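PDB 4DQ9: type II secretion system protein H from Vibrio cholerae, which is a component of the type II secretion system, which exports proteases and toxins from the periplasm, and of the pseudopilus tip complex critical for recognising secretion substrates. Local coordinates for residues Q11-R16 against T124-S129; L17-E22 against Q54-D59; G32-V37 against T43-T48; D36-R41 against W82-R87. All coordinates share one frame; numbering follows the deposited sequence.

Helix 2-27 comes first and supplies one side of two contacts. Its residues 11-16 pack on strand 126-132 in interaction 1, which closes the longest loop, and the other three contacts lie within that loop. The next turns of the helix, 17-22, meet the start of strand 54-66 in interaction 2. Interaction 3 falls within this second loop and pairs strands 31-36 and 41-48 as a hairpin. Interaction 4 starts from the turn of the same hairpin and runs to 82-87, so it crosses interaction 2. Together the contacts join the helix to both antiparallel sheets and bind the hairpin turn to a surface loop.

Interaction 1: residues Q11-R16 against T124-S129; sequences QSFYQR and TPFTLS
Phe13 of helix 2-27 packs against Phe126 and Leu128 of strand 126-132. All three side chains are buried, and no hydrogen bond links the two segments. CG of Phe13 lies anti to its backbone N (chi1 177°), which carries the ring away from the helix toward the strand. Leu128 sends its CD2 methyl over one face of that ring. CD2 sits 3.9 Å from the ring centroid, a CH-pi contact, and is shifted toward the CD2 side of the ring, where Phe13 CD2 is 3.6 Å from Leu128 CD2. Phe126 comes from the opposite direction. Its CZ meets the edge of the Phe13 ring, with Phe13 CE2 to Phe126 CZ at 3.7 Å.

The flank of the helix beside Phe13 is more polar and partly exposed. There Arg16 NE donates to Ser12 OG at 3.0 Å, one turn back, with an N-H...O angle of 138°. The acceptor is somewhat tilted from the guanidinium plane. Arg16 NH1 also reaches the backbone oxygen of Thr62.

Phe13 also touches Leu42 and Phe44 of strand 41-48 and Val143 of strand 141-145. The helix thus packs across both antiparallel sheets, with the Phe13 ring between it and their strands.

Interaction 2: residues L17-E22 against Q54-D59; sequences LLLLNE and QKWQND. With NA (sodium ion), chain D.
Trp56 meets Leu19 and Leu20 of the helix with the six-membered part of its indole. From CB, chi1 of -178° sets CG anti to the backbone N and directs the ring system toward the helix. CE3 is the first ring atom to touch it, 3.6 Å from Leu20 CD2, an oblique approach. CZ3 is next and touches both leucines; Leu19 CD2 is 3.7 Å from it. CH2 is 3.9 Å from the same Leu19 CD2 methyl. This methyl sits at the edge of the indole, close to its plane, and the Leu19 side chain crosses Trp56 at about a right angle. Leu20 and Trp56 instead run past each other in opposite directions.

The contact belongs to the packing of helix 2-27 on the antiparallel sheet of the pseudopilin domain, at 54-66, one of its two outermost strands within the chain. Phe31 stacks edge-to-face with the same indole.

Asn58 folds back over Trp56. Its CB lies above the centre of one indole face, and its ND2 donates to Trp56 O at 2.9 Å (153°) from above the carbonyl plane. Before the tryptophan, Gln54 OE1 binds a sodium ion at 2.7 Å, and Glu110 and a water are further ligands.

Interaction 3: residues G32-V37 against T43-T48; sequences GVRIDV and TFLQLT. With NA (sodium ion), chain C.
Gly32 and Leu45 hydrogen-bond through their backbones in both directions, and so do Arg34 and Thr43. Gly32 N to Leu45 O, Leu45 N to Gly32 O, Arg34 N to Thr43 O and Thr43 N to Arg34 O are all 2.9 Å. Leu45 N to Gly32 O is nearly straight (176°), its return bond more bent (136°). Between these two pairs, Val33 and Phe44 form a non-hydrogen-bonded pair, and Val33 CA makes a CA-H...O contact with Thr43 O at 3.4 Å.

This is the antiparallel hairpin of strands 31-36 and 41-48, in the middle of a sheet.

On the face turned to helix 2-27 the contact is apolar: Val33 CG2 lies 3.8 Å from Phe44 CD1.

Charge and metal binding mark the other face. The Arg34 chain bends at chi3 (70°), and its NE and NH2 both grip Asp36 OD2 side-on. Arg34 NE to Asp36 OD2 is 3.2 Å, and the carboxylate lies in plane at the guanidinium edge. Thr43 CB lies over one guanidinium face, and Arg34 NH1 bonds to Pro111 O and pairs with Glu110. Leu45 CD1 is 3.9 Å from Arg34 NH1. Asp36 OD2 also binds a sodium ion at 2.7 Å. Sodium and Arg34 thus meet on one oxygen, which would favour a charged Asp36. Thr43 OG1 binds the same ion at 2.6 Å. Gln64 is its hydrogen-bond partner.

Interaction 4: residues D36-R41 against W82-R87; sequences DVDTRR and WQKDDR. With NA (sodium ion), chain C.
The turn of the hairpin between strands 31-36 and 41-48 packs against a surface loop, 82-87, that follows strand 71-77. A G1 beta bulge shapes this turn: Arg40 and Arg41 sit together opposite Asp36, and Arg40 takes the left-handed conformation (phi 61°, psi 44°) expected at the first position of such a bulge.

Val37 and Lys84 touch directly and run antiparallel alongside each other, with Val37 CG2 4.0 Å from Lys84 CG. Lys84 stretches out straight past CG, which brings its CE to 3.8 Å from Val37 O. NZ reaches this carbonyl through a water, which donates to Val37 O at 2.8 Å and accepts from Lys84 NZ at 3.0 Å. A second water donates to Asp38 OD1 at 3.0 Å and accepts from Asp85 N at 3.1 Å, with a weak bond to Asp85 OD2. Asp38 OD2 bonds to Asn90.

Within the loop, Asp85 OD1 accepts from Arg87 N, an Asx turn. Arg87 also grips the Asp85 carboxylate side-on, with NE on OD1 and Arg87 NH2 2.9 Å from Asp85 OD2.

No direct hydrogen bond or salt bridge joins the two segments; Lys84 and Asp85 reach the turn through water. Lys84 NZ stays 5.7 Å from Asp38 OD1, so any attraction between them is probably long-range. Asp85 faces Asp38 across a water, and its salt bridge to Arg87 would ease the repulsion of the two acids.

Interaction 1: residues Q11-R16 against T124-S129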
# COMPACT_ATOMS: atom_id res chain seq x y z
N GLN A 11 -0.72 -23.28 -10.88
CA GLN A 11 -1.24 -23.98 -9.66
C GLN A 11 -0.53 -23.43 -8.44
O GLN A 11 -1.16 -23.17 -7.39
CB GLN A 11 -0.93 -25.44 -9.84
CG GLN A 11 -1.72 -26.17 -10.85
CD GLN A 11 -1.40 -27.76 -10.78
OE1 GLN A 11 -0.26 -28.18 -10.56
NE2 GLN A 11 -2.38 -28.59 -11.01
N SER A 12 0.78 -23.19 -8.59
CA SER A 12 1.59 -22.70 -7.44
C SER A 12 1.04 -21.32 -7.07
O SER A 12 0.82 -21.06 -5.84
CB SER A 12 3.06 -22.60 -7.77
OG SER A 12 3.80 -21.69 -6.93
N PHE A 13 0.88 -20.43 -8.05
CA PHE A 13 0.31 -19.11 -7.70
C PHE A 13 -1.08 -19.19 -7.04
O PHE A 13 -1.36 -18.48 -6.07
CB PHE A 13 0.40 -18.13 -8.85
CG PHE A 13 -0.24 -16.81 -8.55
CD1 PHE A 13 0.41 -15.98 -7.68
CD2 PHE A 13 -1.43 -16.42 -9.06
CE1 PHE A 13 -0.19 -14.75 -7.30
CE2 PHE A 13 -1.97 -15.15 -8.79
CZ PHE A 13 -1.34 -14.35 -7.89
N TYR A 14 -1.95 -20.03 -7.57
CA TYR A 14 -3.29 -20.22 -7.06
C TYR A 14 -3.22 -20.63 -5.61
O TYR A 14 -3.94 -20.06 -4.80
CB TYR A 14 -4.01 -21.22 -7.89
CG TYR A 14 -5.38 -21.57 -7.47
CD1 TYR A 14 -6.41 -20.65 -7.66
CD2 TYR A 14 -5.68 -22.88 -7.08
CE1 TYR A 14 -7.68 -20.99 -7.33
CE2 TYR A 14 -6.96 -23.24 -6.81
CZ TYR A 14 -7.95 -22.25 -6.89
OH TYR A 14 -9.27 -22.50 -6.64
N GLN A 15 -2.37 -21.59 -5.30
CA GLN A 15 -2.27 -22.14 -3.94
C GLN A 15 -1.77 -21.08 -3.01
O GLN A 15 -2.29 -20.98 -1.87
CB GLN A 15 -1.32 -23.30 -3.88
CG GLN A 15 -1.82 -24.48 -4.72
CD GLN A 15 -0.77 -25.66 -4.77
OE1 GLN A 15 0.45 -25.47 -4.62
NE2 GLN A 15 -1.26 -26.89 -4.97
N ARG A 16 -0.86 -20.22 -3.51
CA ARG A 16 -0.29 -19.21 -2.65
C ARG A 16 -1.27 -18.07 -2.43
O ARG A 16 -1.37 -17.56 -1.30
CB ARG A 16 1.03 -18.67 -3.24
CG ARG A 16 2.09 -19.77 -3.18
CD ARG A 16 3.16 -19.58 -4.30
NE ARG A 16 4.21 -20.63 -4.20
CZ ARG A 16 5.13 -20.57 -3.27
NH1 ARG A 16 5.14 -19.55 -2.46
NH2 ARG A 16 6.11 -21.48 -3.17
N THR A 124 -8.04 -7.60 -4.65
CA THR A 124 -8.01 -6.77 -5.86
C THR A 124 -8.40 -7.56 -7.13
O THR A 124 -7.84 -8.65 -7.34
CB THR A 124 -6.62 -6.20 -6.10
OG1 THR A 124 -6.17 -5.51 -4.91
CG2 THR A 124 -6.48 -5.43 -7.39
N PRO A 125 -9.38 -7.05 -7.96
CA PRO A 125 -9.73 -7.83 -9.16
C PRO A 125 -8.60 -7.85 -10.12
O PRO A 125 -8.05 -6.82 -10.41
CB PRO A 125 -10.97 -7.15 -9.65
CG PRO A 125 -11.52 -6.38 -8.45
CD PRO A 125 -10.36 -5.97 -7.68
N PHE A 126 -8.25 -9.03 -10.61
CA PHE A 126 -7.12 -9.11 -11.54
C PHE A 126 -7.17 -10.44 -12.29
O PHE A 126 -7.88 -11.38 -11.86
CB PHE A 126 -5.75 -9.00 -10.77
CG PHE A 126 -5.41 -10.30 -10.05
CD1 PHE A 126 -5.98 -10.71 -8.79
CD2 PHE A 126 -4.55 -11.26 -10.68
CE1 PHE A 126 -5.73 -11.93 -8.22
CE2 PHE A 126 -4.31 -12.48 -10.10
CZ PHE A 126 -4.87 -12.88 -8.85
N THR A 127 -6.32 -10.54 -13.32
CA THR A 127 -5.99 -11.79 -14.02
C THR A 127 -4.44 -11.86 -14.12
O THR A 127 -3.86 -10.84 -14.55
CB THR A 127 -6.60 -11.85 -15.37
OG1 THR A 127 -8.02 -11.86 -15.20
CG2 THR A 127 -6.21 -13.16 -16.07
N LEU A 128 -3.85 -13.00 -13.71
CA LEU A 128 -2.41 -13.22 -13.88
C LEU A 128 -2.34 -14.43 -14.83
O LEU A 128 -2.94 -15.47 -14.54
CB LEU A 128 -1.71 -13.55 -12.59
CG LEU A 128 -0.23 -13.85 -12.86
CD1 LEU A 128 0.57 -12.61 -12.73
CD2 LEU A 128 0.26 -14.93 -11.93
N SER A 129 -1.60 -14.28 -15.91
CA SER A 129 -1.42 -15.44 -16.78
C SER A 129 0.02 -15.79 -16.92
O SER A 129 0.94 -14.93 -16.80
CB SER A 129 -2.07 -15.18 -18.08
OG SER A 129 -1.30 -14.42 -18.83

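Interaction 2: residues L17-E22 against Q54-D59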
# COMPACT_ATOMS: atom_id res chain seq x y z
N LEU A 17 -2.03 -17.69 -3.46
CA LEU A 17 -2.98 -16.64 -3.31
C LEU A 17 -4.10 -17.13 -2.30
O LEU A 17 -4.54 -16.35 -1.43
CB LEU A 17 -3.56 -16.33 -4.62
CG LEU A 17 -4.64 -15.27 -4.62
CD1 LEU A 17 -4.09 -13.92 -4.15
CD2 LEU A 17 -5.28 -15.19 -6.05
N LEU A 18 -4.56 -18.36 -2.46
CA LEU A 18 -5.63 -18.88 -1.60
C LEU A 18 -5.12 -18.82 -0.19
O LEU A 18 -5.85 -18.43 0.75
CB LEU A 18 -6.00 -20.29 -2.03
CG LEU A 18 -6.95 -20.55 -3.18
CD1 LEU A 18 -7.46 -22.07 -3.09
CD2 LEU A 18 -8.11 -19.75 -3.23
N LEU A 19 -3.87 -19.24 0.02
CA LEU A 19 -3.29 -19.29 1.35
C LEU A 19 -3.26 -17.91 1.99
O LEU A 19 -3.61 -17.72 3.20
CB LEU A 19 -1.89 -19.91 1.33
CG LEU A 19 -1.37 -20.30 2.67
CD1 LEU A 19 -0.35 -21.51 2.65
CD2 LEU A 19 -0.65 -19.07 3.20
N LEU A 20 -2.86 -16.90 1.22
CA LEU A 20 -2.74 -15.54 1.77
C LEU A 20 -4.15 -15.01 2.06
O LEU A 20 -4.27 -14.32 3.09
CB LEU A 20 -2.22 -14.54 0.75
CG LEU A 20 -0.77 -14.16 0.55
CD1 LEU A 20 -0.65 -12.91 -0.50
CD2 LEU A 20 0.07 -14.12 1.82
N ASN A 21 -5.17 -15.30 1.26
CA ASN A 21 -6.56 -14.88 1.46
C ASN A 21 -7.06 -15.46 2.79
O ASN A 21 -7.56 -14.76 3.67
CB ASN A 21 -7.44 -15.26 0.29
CG ASN A 21 -8.87 -15.01 0.54
OD1 ASN A 21 -9.31 -13.86 0.83
ND2 ASN A 21 -9.67 -16.06 0.35
N GLU A 22 -6.80 -16.75 2.97
CA GLU A 22 -7.09 -17.46 4.23
C GLU A 22 -6.37 -16.86 5.44
O GLU A 22 -7.00 -16.63 6.44
CB GLU A 22 -6.70 -18.92 4.00
CG GLU A 22 -6.88 -19.91 5.15
CD GLU A 22 -6.54 -21.33 4.72
OE1 GLU A 22 -5.73 -21.58 3.79
OE2 GLU A 22 -7.00 -22.24 5.39
N GLN A 54 6.25 -5.62 3.85
CA GLN A 54 7.46 -6.42 3.96
C GLN A 54 7.21 -7.78 3.42
O GLN A 54 6.07 -8.25 3.44
CB GLN A 54 8.02 -6.47 5.42
CG GLN A 54 8.40 -5.10 6.00
CD GLN A 54 9.66 -4.46 5.36
OE1 GLN A 54 10.56 -5.16 4.85
NE2 GLN A 54 9.74 -3.14 5.40
N LYS A 55 8.26 -8.47 2.96
CA LYS A 55 8.05 -9.86 2.60
C LYS A 55 7.50 -10.69 3.81
O LYS A 55 7.94 -10.53 4.97
CB LYS A 55 9.34 -10.51 2.07
CG LYS A 55 9.92 -9.91 0.85
CD LYS A 55 11.23 -10.66 0.50
CE LYS A 55 11.84 -10.04 -0.70
NZ LYS A 55 13.19 -10.69 -0.84
N TRP A 56 6.53 -11.54 3.58
CA TRP A 56 5.89 -12.26 4.72
C TRP A 56 6.79 -13.42 5.13
O TRP A 56 6.77 -14.47 4.46
CB TRP A 56 4.48 -12.73 4.33
CG TRP A 56 3.75 -13.42 5.39
CD1 TRP A 56 3.78 -13.13 6.73
CD2 TRP A 56 2.90 -14.59 5.27
NE1 TRP A 56 3.03 -14.03 7.43
CE2 TRP A 56 2.45 -14.92 6.56
CE3 TRP A 56 2.47 -15.38 4.20
CZ2 TRP A 56 1.58 -15.98 6.79
CZ3 TRP A 56 1.61 -16.46 4.47
CH2 TRP A 56 1.19 -16.73 5.74
N GLN A 57 7.41 -13.32 6.29
CA GLN A 57 8.23 -14.48 6.75
C GLN A 57 7.33 -15.37 7.56
O GLN A 57 6.62 -14.94 8.45
CB GLN A 57 9.52 -14.05 7.44
CG GLN A 57 10.26 -13.17 6.48
CD GLN A 57 11.72 -13.10 6.69
OE1 GLN A 57 12.39 -14.14 6.89
NE2 GLN A 57 12.26 -11.86 6.62
N ASN A 58 7.24 -16.64 7.14
CA ASN A 58 6.22 -17.47 7.69
C ASN A 58 6.63 -18.91 7.55
O ASN A 58 7.57 -19.20 6.79
CB ASN A 58 4.91 -17.22 7.01
CG ASN A 58 4.90 -17.76 5.58
OD1 ASN A 58 4.49 -18.90 5.36
ND2 ASN A 58 5.43 -16.99 4.62
N ASP A 59 5.89 -19.79 8.20
CA ASP A 59 6.19 -21.21 8.19
C ASP A 59 5.27 -22.02 7.31
O ASP A 59 5.13 -23.22 7.54
CB ASP A 59 6.24 -21.84 9.63
CG ASP A 59 4.84 -21.93 10.32
OD1 ASP A 59 3.84 -21.37 9.82
OD2 ASP A 59 4.74 -22.58 11.39
NA NA D . 10.79 -7.21 3.06
O HOH W 1 12.59 -8.99 4.24

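Interaction 3: residues G32-V37 against T43-T48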
# COMPACT_ATOMS: atom_id res chain seq x y z
N GLY A 32 -0.50 -8.96 0.46
CA GLY A 32 -0.54 -8.44 -0.85
C GLY A 32 0.39 -9.26 -1.75
O GLY A 32 1.25 -9.97 -1.25
N VAL A 33 0.27 -9.09 -3.09
CA VAL A 33 1.16 -9.74 -4.00
C VAL A 33 1.73 -8.65 -4.93
O VAL A 33 1.00 -7.79 -5.44
CB VAL A 33 0.49 -10.79 -4.88
CG1 VAL A 33 1.51 -11.27 -5.89
CG2 VAL A 33 -0.13 -11.85 -4.06
N ARG A 34 3.07 -8.55 -5.00
CA ARG A 34 3.75 -7.69 -5.98
C ARG A 34 4.14 -8.54 -7.21
O ARG A 34 4.72 -9.63 -7.02
CB ARG A 34 4.93 -6.98 -5.40
CG ARG A 34 5.36 -5.93 -6.44
CD ARG A 34 6.38 -5.08 -5.96
NE ARG A 34 7.57 -5.91 -5.89
CZ ARG A 34 8.23 -6.23 -4.79
NH1 ARG A 34 7.83 -5.84 -3.60
NH2 ARG A 34 9.29 -7.03 -4.93
N ILE A 35 3.64 -8.17 -8.40
CA ILE A 35 4.02 -8.84 -9.60
C ILE A 35 5.07 -7.97 -10.33
O ILE A 35 4.84 -6.79 -10.57
CB ILE A 35 2.75 -8.93 -10.48
CG1 ILE A 35 1.56 -9.56 -9.73
CG2 ILE A 35 3.08 -9.70 -11.81
CD1 ILE A 35 0.17 -9.42 -10.43
N ASP A 36 6.21 -8.56 -10.71
CA ASP A 36 7.29 -7.89 -11.44
C ASP A 36 7.42 -8.60 -12.78
O ASP A 36 7.99 -9.65 -12.89
CB ASP A 36 8.55 -7.91 -10.64
CG ASP A 36 8.46 -7.08 -9.26
OD1 ASP A 36 7.93 -5.91 -9.23
OD2 ASP A 36 9.12 -7.48 -8.19
N VAL A 37 6.78 -8.05 -13.79
CA VAL A 37 6.67 -8.74 -15.09
C VAL A 37 8.02 -8.81 -15.73
O VAL A 37 8.30 -9.74 -16.42
CB VAL A 37 5.62 -8.05 -16.01
CG1 VAL A 37 4.23 -8.19 -15.48
CG2 VAL A 37 5.84 -6.54 -16.37
N THR A 43 6.04 -11.65 -5.45
CA THR A 43 6.47 -11.58 -4.02
C THR A 43 5.25 -11.41 -3.12
O THR A 43 4.35 -10.66 -3.46
CB THR A 43 7.34 -10.34 -3.83
OG1 THR A 43 8.42 -10.43 -4.79
CG2 THR A 43 7.99 -10.26 -2.37
N PHE A 44 5.25 -12.12 -1.98
CA PHE A 44 4.08 -12.24 -1.13
C PHE A 44 4.38 -11.44 0.13
O PHE A 44 5.32 -11.75 0.82
CB PHE A 44 3.81 -13.72 -0.86
CG PHE A 44 3.53 -14.47 -2.18
CD1 PHE A 44 2.26 -14.51 -2.69
CD2 PHE A 44 4.58 -15.14 -2.80
CE1 PHE A 44 2.01 -15.17 -3.91
CE2 PHE A 44 4.30 -15.79 -4.04
CZ PHE A 44 3.03 -15.75 -4.54
N LEU A 45 3.64 -10.36 0.32
CA LEU A 45 3.92 -9.29 1.30
C LEU A 45 2.85 -9.21 2.40
O LEU A 45 1.69 -9.61 2.21
CB LEU A 45 3.91 -7.95 0.58
CG LEU A 45 4.90 -7.88 -0.57
CD1 LEU A 45 4.66 -6.63 -1.43
CD2 LEU A 45 6.34 -7.90 -0.08
N GLN A 46 3.25 -8.69 3.57
CA GLN A 46 2.42 -8.36 4.67
C GLN A 46 2.55 -6.89 5.00
O GLN A 46 3.61 -6.32 4.92
CB GLN A 46 2.78 -9.18 5.88
CG GLN A 46 1.83 -9.00 7.10
CD GLN A 46 2.25 -9.75 8.36
OE1 GLN A 46 3.44 -9.97 8.60
NE2 GLN A 46 1.23 -10.08 9.24
N LEU A 47 1.43 -6.26 5.32
CA LEU A 47 1.46 -4.85 5.72
C LEU A 47 1.57 -4.76 7.30
O LEU A 47 0.79 -5.43 8.06
CB LEU A 47 0.15 -4.21 5.28
CG LEU A 47 0.03 -2.74 5.69
CD1 LEU A 47 1.16 -1.95 5.15
CD2 LEU A 47 -1.32 -2.16 5.24
N THR A 48 2.54 -4.03 7.82
CA THR A 48 2.63 -3.82 9.27
C THR A 48 2.70 -2.28 9.42
O THR A 48 3.18 -1.57 8.50
CB THR A 48 3.94 -4.40 9.87
OG1 THR A 48 5.03 -3.80 9.13
CG2 THR A 48 3.92 -5.96 9.67
NA NA C . 7.73 -9.60 -7.19

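Interaction 4: residues D36-R41 against W82-R87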
# COMPACT_ATOMS: atom_id res chain seq x y z
N ASP A 36 6.21 -8.56 -10.71
CA ASP A 36 7.29 -7.89 -11.44
C ASP A 36 7.42 -8.60 -12.78
O ASP A 36 7.99 -9.65 -12.89
CB ASP A 36 8.55 -7.91 -10.64
CG ASP A 36 8.46 -7.08 -9.26
OD1 ASP A 36 7.93 -5.91 -9.23
OD2 ASP A 36 9.12 -7.48 -8.19
N VAL A 37 6.78 -8.05 -13.79
CA VAL A 37 6.67 -8.74 -15.09
C VAL A 37 8.02 -8.81 -15.73
O VAL A 37 8.30 -9.74 -16.42
CB VAL A 37 5.62 -8.05 -16.01
CG1 VAL A 37 4.23 -8.19 -15.48
CG2 VAL A 37 5.84 -6.54 -16.37
N ASP A 38 8.87 -7.80 -15.49
CA ASP A 38 10.16 -7.84 -16.19
C ASP A 38 11.12 -8.88 -15.68
O ASP A 38 11.91 -9.37 -16.48
CB ASP A 38 10.78 -6.43 -16.20
CG ASP A 38 9.91 -5.42 -16.95
OD1 ASP A 38 9.08 -5.84 -17.79
OD2 ASP A 38 9.99 -4.19 -16.67
N THR A 39 11.06 -9.27 -14.42
CA THR A 39 11.91 -10.26 -13.80
C THR A 39 11.12 -11.59 -13.57
O THR A 39 11.73 -12.55 -13.12
CB THR A 39 12.48 -9.74 -12.45
OG1 THR A 39 11.35 -9.37 -11.63
CG2 THR A 39 13.45 -8.56 -12.72
N ARG A 40 9.85 -11.62 -13.91
CA ARG A 40 8.98 -12.79 -13.81
C ARG A 40 8.92 -13.25 -12.34
O ARG A 40 8.96 -14.45 -12.07
CB ARG A 40 9.47 -13.90 -14.75
CG ARG A 40 9.67 -13.38 -16.22
CD ARG A 40 10.42 -14.27 -17.19
NE ARG A 40 11.80 -14.58 -16.76
CZ ARG A 40 12.20 -15.75 -16.25
NH1 ARG A 40 11.39 -16.80 -16.23
NH2 ARG A 40 13.45 -15.91 -15.80
N ARG A 41 8.76 -12.31 -11.43
CA ARG A 41 8.79 -12.61 -10.01
C ARG A 41 7.47 -12.29 -9.36
O ARG A 41 6.80 -11.29 -9.77
CB ARG A 41 9.91 -11.78 -9.39
CG ARG A 41 10.30 -12.38 -8.09
CD ARG A 41 11.64 -11.81 -7.56
NE ARG A 41 12.71 -11.91 -8.53
CZ ARG A 41 13.75 -11.08 -8.54
NH1 ARG A 41 13.86 -10.10 -7.62
NH2 ARG A 41 14.68 -11.21 -9.46
N TRP A 82 -3.46 -5.60 -20.57
CA TRP A 82 -2.26 -6.34 -20.08
C TRP A 82 -1.17 -5.32 -19.76
O TRP A 82 -1.01 -4.31 -20.46
CB TRP A 82 -1.73 -7.38 -21.11
CG TRP A 82 -2.67 -8.48 -21.38
CD1 TRP A 82 -3.46 -8.68 -22.51
CD2 TRP A 82 -2.95 -9.57 -20.51
NE1 TRP A 82 -4.14 -9.86 -22.38
CE2 TRP A 82 -3.86 -10.42 -21.15
CE3 TRP A 82 -2.47 -9.98 -19.24
CZ2 TRP A 82 -4.31 -11.60 -20.53
CZ3 TRP A 82 -2.94 -11.08 -18.64
CH2 TRP A 82 -3.86 -11.91 -19.27
N GLN A 83 -0.44 -5.57 -18.68
CA GLN A 83 0.54 -4.65 -18.14
C GLN A 83 1.90 -4.68 -18.80
O GLN A 83 2.60 -3.65 -18.86
CB GLN A 83 0.67 -4.84 -16.64
CG GLN A 83 -0.64 -4.41 -15.97
CD GLN A 83 -0.70 -2.99 -15.48
OE1 GLN A 83 0.30 -2.29 -15.40
NE2 GLN A 83 -1.88 -2.58 -15.05
N LYS A 84 2.30 -5.85 -19.28
CA LYS A 84 3.66 -5.99 -19.79
C LYS A 84 3.75 -5.28 -21.16
O LYS A 84 2.87 -5.44 -22.01
CB LYS A 84 4.00 -7.49 -19.88
CG LYS A 84 5.50 -7.74 -20.22
CD LYS A 84 5.94 -9.19 -20.07
CE LYS A 84 7.48 -9.33 -20.12
NZ LYS A 84 7.84 -10.75 -20.42
N ASP A 85 4.88 -4.60 -21.41
CA ASP A 85 5.12 -3.98 -22.73
C ASP A 85 5.67 -5.05 -23.68
O ASP A 85 5.86 -6.17 -23.30
CB ASP A 85 6.03 -2.75 -22.60
CG ASP A 85 7.38 -3.05 -22.11
OD1 ASP A 85 8.09 -3.88 -22.66
OD2 ASP A 85 7.82 -2.39 -21.15
N ASP A 86 5.86 -4.68 -24.97
CA ASP A 86 6.29 -5.57 -25.99
C ASP A 86 7.77 -5.91 -26.04
O ASP A 86 8.17 -6.74 -26.82
CB ASP A 86 5.96 -4.93 -27.34
CG ASP A 86 4.56 -5.09 -27.72
OD1 ASP A 86 3.82 -5.89 -27.10
OD2 ASP A 86 4.19 -4.45 -28.73
N ARG A 87 8.61 -5.23 -25.30
CA ARG A 87 10.01 -5.51 -25.38
C ARG A 87 10.33 -6.92 -25.05
O ARG A 87 9.64 -7.58 -24.20
CB ARG A 87 10.80 -4.64 -24.43
CG ARG A 87 10.77 -3.21 -24.80
CD ARG A 87 11.50 -2.26 -23.89
NE ARG A 87 10.84 -2.22 -22.59
CZ ARG A 87 11.24 -1.48 -21.59
NH1 ARG A 87 12.28 -0.67 -21.73
NH2 ARG A 87 10.53 -1.51 -20.45
NA NA C . 7.73 -9.60 -7.19
O HOH W 2 6.93 -11.72 -17.78
O HOH W 3 6.90 -4.29 -19.12